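PDB 6HBS: aminopentol aminotransferase from Sphingopyxis macrogoltabida, which transfers the amino group of aminopentol, the hydrolysed form of fumonisin B1, preferentially to pyruvate in a pyridoxal phosphate-dependent step of toxin degradation. Local coordinates for residues T124-A129 against K136-A141; S177-F182 against A213-K218. All blocks are in the same frame, centred on the assembly; numbering follows the deposited sequence. Where two conformers were deposited one is given.

In the fold
Two contacts from the large domain illustrate how a layered alpha/beta fold covers both faces of one sheet. In contact 1, strand 137-141 meets helix 118-133; in contact 2, helices 175-184 and 210-223 pack together on the other face of the sheet that holds this strand. The centres are 15 Å apart, and Leu-139 joins them: its CD1 lies 3.9 Å from Phe-182 CD1 and 3.9 Å from Ala-181 CB. Neither contact belongs to the cofactor pocket. Contact 1 comes nearer to it through the Met-126 side chain, about 12 Å from a bound pyridoxal phosphate; its helix starts at Gly-118 and Ser-119, which line that pocket.

Contact 1: residues T124-A129 against K136-A141; sequences TAMVLA and KTILCA
A small, wholly apolar helix-to-sheet contact, carried by Met-126 and Ala-129 against Ile-138, seats helix 118-133 on strand 137-141, the strand that follows it in the chain. Its main pair is Met-126 with Ile-138, whose side chains cross at about a right angle. The touching atoms lie midway along the methionine, with CG 3.9 Å from Ile-138 CG1, while the sulfur and CE lead away from the strand. That turn comes late: the methionine is extended through its first two torsions and bends only at chi3 (83°); the side chain also packs on Trp-151 of its own chain and on Pro-150 of the second subunit. Here the packing of one chain passes directly into the dimer interface. The setting is the three-layer alpha/beta/alpha large domain of the fold type I aminotransferases, whose seven-stranded sheet has 137-141 lying between 167-170 and 189-194, parallel to both. From this strand Ile-138 points toward the helix. With CG1 beside its backbone N (chi1 -62°), the longer branch reaches forward, and the terminal CD1 settles against the helix backbone, 4.0 Å from Met-126 O. One turn further along, Ala-129 offers a low methyl group, its CB standing 4.5 Å from Ile-138 CD1. The alanine also rests on Ala-191, and Ile-138 on Phe-193, both in the neighbouring strand 189-194, which extends the apolar layer beneath the helix.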
ATOM      1  N   THR A 124      -8.143  -7.213  -4.271  1.00 17.51           N
ATOM      2  CA  THR A 124      -9.107  -7.719  -3.310  1.00 17.04           C
ATOM      3  C   THR A 124     -10.427  -8.038  -4.031  1.00 18.37           C
ATOM      4  O   THR A 124     -11.029  -9.104  -3.776  1.00 17.69           O
ATOM      5  CB  THR A 124      -9.312  -6.779  -2.114  1.00 18.71           C
ATOM      6  OG1 THR A 124      -8.057  -6.562  -1.451  1.00 16.86           O
ATOM      7  CG2 THR A 124     -10.296  -7.355  -1.119  1.00 18.73           C
ATOM      8  N   ALA A 125     -10.882  -7.133  -4.918  1.00 17.11           N
ATOM      9  CA  ALA A 125     -12.120  -7.353  -5.667  1.00 17.89           C
ATOM     10  C   ALA A 125     -12.018  -8.634  -6.513  1.00 17.54           C
ATOM     11  O   ALA A 125     -12.972  -9.419  -6.584  1.00 18.28           O
ATOM     12  CB  ALA A 125     -12.431  -6.140  -6.524  1.00 18.16           C
ATOM     13  N   MET A 126     -10.854  -8.847  -7.125  1.00 18.37           N
ATOM     14  CA  MET A 126     -10.596 -10.018  -8.016  1.00 20.38           C
ATOM     15  C   MET A 126     -10.724 -11.322  -7.205  1.00 20.59           C
ATOM     16  O   MET A 126     -11.453 -12.245  -7.603  1.00 20.20           O
ATOM     17  CB  MET A 126      -9.210  -9.921  -8.639  1.00 22.11           C
ATOM     18  CG  MET A 126      -8.775 -11.174  -9.363  1.00 25.13           C
ATOM     19  SD  MET A 126      -7.146 -10.967 -10.030  1.00 29.52           S
ATOM     20  CE  MET A 126      -6.158 -11.345  -8.584  1.00 28.48           C
ATOM     21  N   VAL A 127     -10.042 -11.385  -6.051  1.00 18.14           N
ATOM     22  CA  VAL A 127     -10.057 -12.549  -5.183  1.00 18.88           C
ATOM     23  C   VAL A 127     -11.463 -12.772  -4.598  1.00 19.26           C
ATOM     24  O   VAL A 127     -11.968 -13.910  -4.623  1.00 19.73           O
ATOM     25  CB  VAL A 127      -8.963 -12.447  -4.107  1.00 20.65           C
ATOM     26  CG1 VAL A 127      -9.068 -13.576  -3.092  1.00 22.85           C
ATOM     27  CG2 VAL A 127      -7.587 -12.433  -4.731  1.00 20.93           C
ATOM     28  N   LEU A 128     -12.110 -11.710  -4.105  1.00 19.21           N
ATOM     29  CA  LEU A 128     -13.483 -11.769  -3.615  1.00 18.71           C
ATOM     30  C   LEU A 128     -14.394 -12.417  -4.672  1.00 19.51           C
ATOM     31  O   LEU A 128     -15.175 -13.297  -4.337  1.00 19.97           O
ATOM     32  CB  LEU A 128     -13.976 -10.366  -3.263  1.00 19.27           C
ATOM     33  CG  LEU A 128     -15.227 -10.257  -2.397  1.00 22.31           C
ATOM     34  CD1 LEU A 128     -15.280  -8.875  -1.738  1.00 23.01           C
ATOM     35  CD2 LEU A 128     -16.513 -10.448  -3.186  1.00 23.21           C
ATOM     36  N   ALA A 129     -14.323 -11.937  -5.921  1.00 19.03           N
ATOM     37  CA  ALA A 129     -15.239 -12.397  -6.971  1.00 19.29           C
ATOM     38  C   ALA A 129     -15.062 -13.902  -7.240  1.00 19.13           C
ATOM     39  O   ALA A 129     -16.067 -14.603  -7.419  1.00 20.34           O
ATOM     40  CB  ALA A 129     -15.074 -11.576  -8.221  1.00 19.37           C
ATOM     41  N   LYS A 136     -13.325 -18.848 -12.272  1.00 21.61           N
ATOM     42  CA  LYS A 136     -11.954 -18.423 -12.437  1.00 21.20           C
ATOM     43  C   LYS A 136     -11.814 -17.108 -13.217  1.00 23.81           C
ATOM     44  O   LYS A 136     -10.848 -16.365 -12.949  1.00 21.85           O
ATOM     45  CB  LYS A 136     -11.151 -19.505 -13.150  1.00 21.56           C
ATOM     46  CG  LYS A 136     -11.002 -20.798 -12.371  1.00 24.41           C
ATOM     47  CD  LYS A 136     -10.152 -21.781 -13.101  1.00 28.85           C
ATOM     48  CE  LYS A 136      -9.977 -23.083 -12.360  1.00 33.82           C
ATOM     49  NZ  LYS A 136      -9.115 -23.997 -13.142  1.00 39.51           N
ATOM     50  N   THR A 137     -12.695 -16.851 -14.204  1.00 19.19           N
ATOM     51  CA  THR A 137     -12.350 -15.883 -15.246  1.00 20.36           C
ATOM     52  C   THR A 137     -12.721 -14.460 -14.810  1.00 17.75           C
ATOM     53  O   THR A 137     -13.857 -14.157 -14.440  1.00 19.90           O
ATOM     54  CB  THR A 137     -12.944 -16.239 -16.622  1.00 20.19           C
ATOM     55  OG1 THR A 137     -12.474 -17.543 -17.002  1.00 22.32           O
ATOM     56  CG2 THR A 137     -12.529 -15.230 -17.675  1.00 20.92           C
ATOM     57  N   ILE A 138     -11.733 -13.580 -14.918  1.00 17.43           N
ATOM     58  CA  ILE A 138     -11.921 -12.147 -14.689  1.00 19.54           C
ATOM     59  C   ILE A 138     -11.891 -11.434 -16.051  1.00 17.16           C
ATOM     60  O   ILE A 138     -10.933 -11.571 -16.793  1.00 20.18           O
ATOM     61  CB  ILE A 138     -10.829 -11.615 -13.737  1.00 19.99           C
ATOM     62  CG1 ILE A 138     -10.911 -12.302 -12.376  1.00 22.37           C
ATOM     63  CG2 ILE A 138     -10.911 -10.105 -13.617  1.00 22.42           C
ATOM     64  CD1 ILE A 138     -12.078 -11.904 -11.522  1.00 22.17           C
ATOM     65  N   LEU A 139     -12.952 -10.694 -16.368  1.00 18.69           N
ATOM     66  CA  LEU A 139     -12.992  -9.964 -17.654  1.00 18.76           C
ATOM     67  C   LEU A 139     -12.534  -8.513 -17.463  1.00 20.13           C
ATOM     68  O   LEU A 139     -13.151  -7.777 -16.687  1.00 20.99           O
ATOM     69  CB  LEU A 139     -14.413 -10.004 -18.213  1.00 18.40           C
ATOM     70  CG  LEU A 139     -14.935 -11.397 -18.589  1.00 19.47           C
ATOM     71  CD1 LEU A 139     -16.327 -11.312 -19.205  1.00 19.87           C
ATOM     72  CD2 LEU A 139     -13.951 -12.123 -19.475  1.00 19.06           C
ATOM     73  N   CYS A 140     -11.522  -8.095 -18.226  1.00 19.84           N
ATOM     74  CA  CYS A 140     -11.051  -6.701 -18.211  1.00 19.71           C
ATOM     75  C   CYS A 140     -11.021  -6.186 -19.658  1.00 19.63           C
ATOM     76  O   CYS A 140     -10.954  -6.974 -20.605  1.00 18.50           O
ATOM     77  CB  CYS A 140      -9.663  -6.597 -17.581  1.00 18.87           C
ATOM     78  SG  CYS A 140      -9.650  -7.178 -15.862  1.00 22.99           S
ATOM     79  N   ALA A 141     -11.129  -4.867 -19.812  1.00 18.75           N
ATOM     80  CA  ALA A 141     -11.010  -4.206 -21.104  1.00 18.87           C
ATOM     81  C   ALA A 141      -9.546  -4.228 -21.534  1.00 20.12           C
ATOM     82  O   ALA A 141      -8.658  -3.976 -20.702  1.00 20.09           O
ATOM     83  CB  ALA A 141     -11.515  -2.788 -20.971  1.00 19.36           C
TER

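Contact 2: residues S177-F182 against A213-K218; sequences SLSDAF and ARTARK
Leu-178 lays one methyl over the backbone and side chain of Ala-216: its CD2 is 3.6 Å from Ala-216 CA and also 3.6 Å from Ala-216 CB. The two residues belong to neighbouring helices on the same face of the large-domain sheet, each the helical link of a beta-alpha-beta unit. Helix 175-184 connects strands 167-170 and 189-194, and helix 210-223 connects 189-194 to 226-230. Such helices run in the same general direction between parallel strands, and these do so closely, with segment axes inclined by 19° and 9.9 Å apart at their closest. At this pair the leucine does the reaching, and Ala-216 presents its CA and its short methyl. With CG anti to the backbone N (chi1 -178°) and chi2 at 50°, CD2 is the branch that extends to Ala-216; Phe-212 also packs against the leucine. Toward the partly exposed flank the character of the contact changes. Thr-215 points at the first helix and presents its methyl, not its hydroxyl: CG2 lies 3.4 Å from Ser-179 OG in one of the two serine conformers modelled, so this approach is less certain than the leucine packing. No hydrogen bond joins segments 177-182 and 213-218. Each hydroxyl turns back to its own preceding turn instead, Thr-215 OG1 bonding to Glu-211 O and, in the conformer given, Ser-179 OG to Ala-175 O.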
ATOM      1  N   SER A 177     -18.647  -7.161 -27.863  1.00 22.27           N
ATOM      2  CA  SER A 177     -17.360  -7.696 -27.406  1.00 22.16           C
ATOM      3  C   SER A 177     -17.518  -8.270 -25.997  1.00 23.55           C
ATOM      4  O   SER A 177     -17.033  -9.356 -25.697  1.00 21.95           O
ATOM      5  CB  SER A 177     -16.291  -6.625 -27.424  1.00 21.74           C
ATOM      6  OG  SER A 177     -15.032  -7.159 -27.115  1.00 22.39           O
ATOM      7  N   LEU A 178     -18.182  -7.511 -25.119  1.00 23.61           N
ATOM      8  CA  LEU A 178     -18.362  -7.961 -23.743  1.00 23.31           C
ATOM      9  C   LEU A 178     -19.266  -9.201 -23.698  1.00 24.08           C
ATOM     10  O   LEU A 178     -18.949 -10.163 -23.010  1.00 23.44           O
ATOM     11  CB  LEU A 178     -18.951  -6.816 -22.920  1.00 23.81           C
ATOM     12  CG  LEU A 178     -19.132  -7.147 -21.439  1.00 24.25           C
ATOM     13  CD1 LEU A 178     -17.866  -7.740 -20.831  1.00 24.17           C
ATOM     14  CD2 LEU A 178     -19.604  -5.922 -20.686  1.00 25.59           C
ATOM     15  N   SER A 179     -20.416  -9.151 -24.396  1.00 24.01           N
ATOM     16  CA  SER A 179     -21.318 -10.302 -24.529  0.50 25.36           C
ATOM     17  C   SER A 179     -20.519 -11.529 -24.972  1.00 24.81           C
ATOM     18  O   SER A 179     -20.623 -12.603 -24.373  1.00 24.25           O
ATOM     19  CB  SER A 179     -22.450 -10.042 -25.504  0.50 25.67           C
ATOM     20  OG  SER A 179     -23.169  -8.875 -25.153  0.50 27.51           O
ATOM     21  N   ASP A 180     -19.721 -11.365 -26.034  1.00 23.00           N
ATOM     22  CA  ASP A 180     -18.957 -12.455 -26.543  1.00 22.83           C
ATOM     23  C   ASP A 180     -17.977 -12.976 -25.491  1.00 25.27           C
ATOM     24  O   ASP A 180     -17.767 -14.182 -25.416  1.00 23.95           O
ATOM     25  CB  ASP A 180     -18.180 -12.097 -27.803  1.00 22.21           C
ATOM     26  CG  ASP A 180     -19.077 -11.923 -29.025  1.00 23.73           C
ATOM     27  OD1 ASP A 180     -20.219 -12.401 -29.003  1.00 24.50           O
ATOM     28  OD2 ASP A 180     -18.618 -11.310 -29.986  1.00 23.67           O
ATOM     29  N   ALA A 181     -17.338 -12.072 -24.741  1.00 22.59           N
ATOM     30  CA  ALA A 181     -16.376 -12.488 -23.755  1.00 22.37           C
ATOM     31  C   ALA A 181     -17.035 -13.395 -22.716  1.00 20.62           C
ATOM     32  O   ALA A 181     -16.386 -14.353 -22.207  1.00 21.96           O
ATOM     33  CB  ALA A 181     -15.752 -11.263 -23.104  1.00 23.49           C
ATOM     34  N   PHE A 182     -18.286 -13.086 -22.358  1.00 20.45           N
ATOM     35  CA  PHE A 182     -19.041 -13.911 -21.409  1.00 21.18           C
ATOM     36  C   PHE A 182     -19.220 -15.330 -21.990  1.00 24.09           C
ATOM     37  O   PHE A 182     -19.184 -16.341 -21.242  1.00 22.13           O
ATOM     38  CB  PHE A 182     -20.403 -13.303 -21.074  1.00 21.48           C
ATOM     39  CG  PHE A 182     -20.408 -12.421 -19.852  1.00 22.45           C
ATOM     40  CD1 PHE A 182     -20.123 -11.074 -19.961  1.00 23.36           C
ATOM     41  CD2 PHE A 182     -20.664 -12.955 -18.596  1.00 22.82           C
ATOM     42  CE1 PHE A 182     -20.094 -10.273 -18.823  1.00 25.52           C
ATOM     43  CE2 PHE A 182     -20.649 -12.156 -17.467  1.00 22.21           C
ATOM     44  CZ  PHE A 182     -20.364 -10.818 -17.583  1.00 22.69           C
ATOM     45  N   ALA A 213     -22.669  -0.190 -20.675  1.00 24.82           N
ATOM     46  CA  ALA A 213     -22.846  -0.281 -19.219  1.00 24.56           C
ATOM     47  C   ALA A 213     -24.040  -1.181 -18.873  1.00 25.07           C
ATOM     48  O   ALA A 213     -23.940  -2.000 -17.978  1.00 23.89           O
ATOM     49  CB  ALA A 213     -22.973   1.114 -18.624  1.00 23.72           C
ATOM     50  N   ARG A 214     -25.155  -1.040 -19.609  1.00 24.80           N
ATOM     51  CA  ARG A 214     -26.311  -1.888 -19.414  1.00 25.16           C
ATOM     52  C   ARG A 214     -25.959  -3.347 -19.705  1.00 23.15           C
ATOM     53  O   ARG A 214     -26.308  -4.227 -18.968  1.00 23.69           O
ATOM     54  CB  ARG A 214     -27.473  -1.442 -20.299  1.00 29.32           C
ATOM     55  CG  ARG A 214     -28.176  -0.210 -19.768  1.00 32.70           C
ATOM     56  CD  ARG A 214     -29.035   0.444 -20.827  1.00 36.61           C
ATOM     57  NE  ARG A 214     -29.709   1.586 -20.226  1.00 40.87           N
ATOM     58  CZ  ARG A 214     -30.489   2.447 -20.882  1.00 49.47           C
ATOM     59  NH1 ARG A 214     -30.476   2.498 -22.208  1.00 46.44           N
ATOM     60  NH2 ARG A 214     -31.286   3.252 -20.198  1.00 48.17           N
ATOM     61  N   THR A 215     -25.254  -3.601 -20.801  1.00 24.89           N
ATOM     62  CA  THR A 215     -24.888  -4.949 -21.104  1.00 24.19           C
ATOM     63  C   THR A 215     -23.991  -5.536 -19.988  1.00 24.00           C
ATOM     64  O   THR A 215     -24.139  -6.686 -19.620  1.00 21.30           O
ATOM     65  CB  THR A 215     -24.198  -5.039 -22.459  1.00 27.03           C
ATOM     66  OG1 THR A 215     -25.101  -4.503 -23.424  1.00 27.45           O
ATOM     67  CG2 THR A 215     -23.797  -6.463 -22.785  1.00 27.76           C
ATOM     68  N   ALA A 216     -23.063  -4.746 -19.442  1.00 22.96           N
ATOM     69  CA  ALA A 216     -22.240  -5.252 -18.352  1.00 21.88           C
ATOM     70  C   ALA A 216     -23.151  -5.691 -17.203  1.00 21.56           C
ATOM     71  O   ALA A 216     -22.986  -6.791 -16.636  1.00 23.35           O
ATOM     72  CB  ALA A 216     -21.227  -4.196 -17.932  1.00 23.24           C
ATOM     73  N   ARG A 217     -24.127  -4.846 -16.864  1.00 20.75           N
ATOM     74  CA  ARG A 217     -24.945  -5.093 -15.672  1.00 21.70           C
ATOM     75  C   ARG A 217     -25.848  -6.309 -15.923  1.00 23.48           C
ATOM     76  O   ARG A 217     -26.036  -7.151 -15.054  1.00 21.91           O
ATOM     77  CB  ARG A 217     -25.749  -3.848 -15.302  1.00 21.53           C
ATOM     78  CG  ARG A 217     -26.713  -4.002 -14.126  1.00 23.41           C
ATOM     79  CD  ARG A 217     -26.078  -4.207 -12.748  1.00 21.94           C
ATOM     80  NE  ARG A 217     -25.568  -5.551 -12.519  1.00 23.18           N
ATOM     81  CZ  ARG A 217     -24.876  -5.957 -11.444  1.00 25.81           C
ATOM     82  NH1 ARG A 217     -24.364  -5.076 -10.593  1.00 26.39           N
ATOM     83  NH2 ARG A 217     -24.697  -7.252 -11.223  1.00 25.98           N
ATOM     84  N   LYS A 218     -26.416  -6.392 -17.126  1.00 23.83           N
ATOM     85  CA  LYS A 218     -27.332  -7.491 -17.481  1.00 27.08           C
ATOM     86  C   LYS A 218     -26.609  -8.843 -17.577  1.00 23.72           C
ATOM     87  O   LYS A 218     -27.111  -9.841 -17.098  1.00 25.96           O
ATOM     88  CB  LYS A 218     -28.062  -7.149 -18.787  1.00 33.23           C
ATOM     89  CG  LYS A 218     -28.954  -8.257 -19.328  1.00 40.44           C
ATOM     90  CD  LYS A 218     -29.564  -7.949 -20.695  1.00 47.85           C
ATOM     91  CE  LYS A 218     -28.552  -7.935 -21.827  1.00 55.65           C
ATOM     92  NZ  LYS A 218     -27.934  -9.269 -22.031  1.00 60.35           N
TER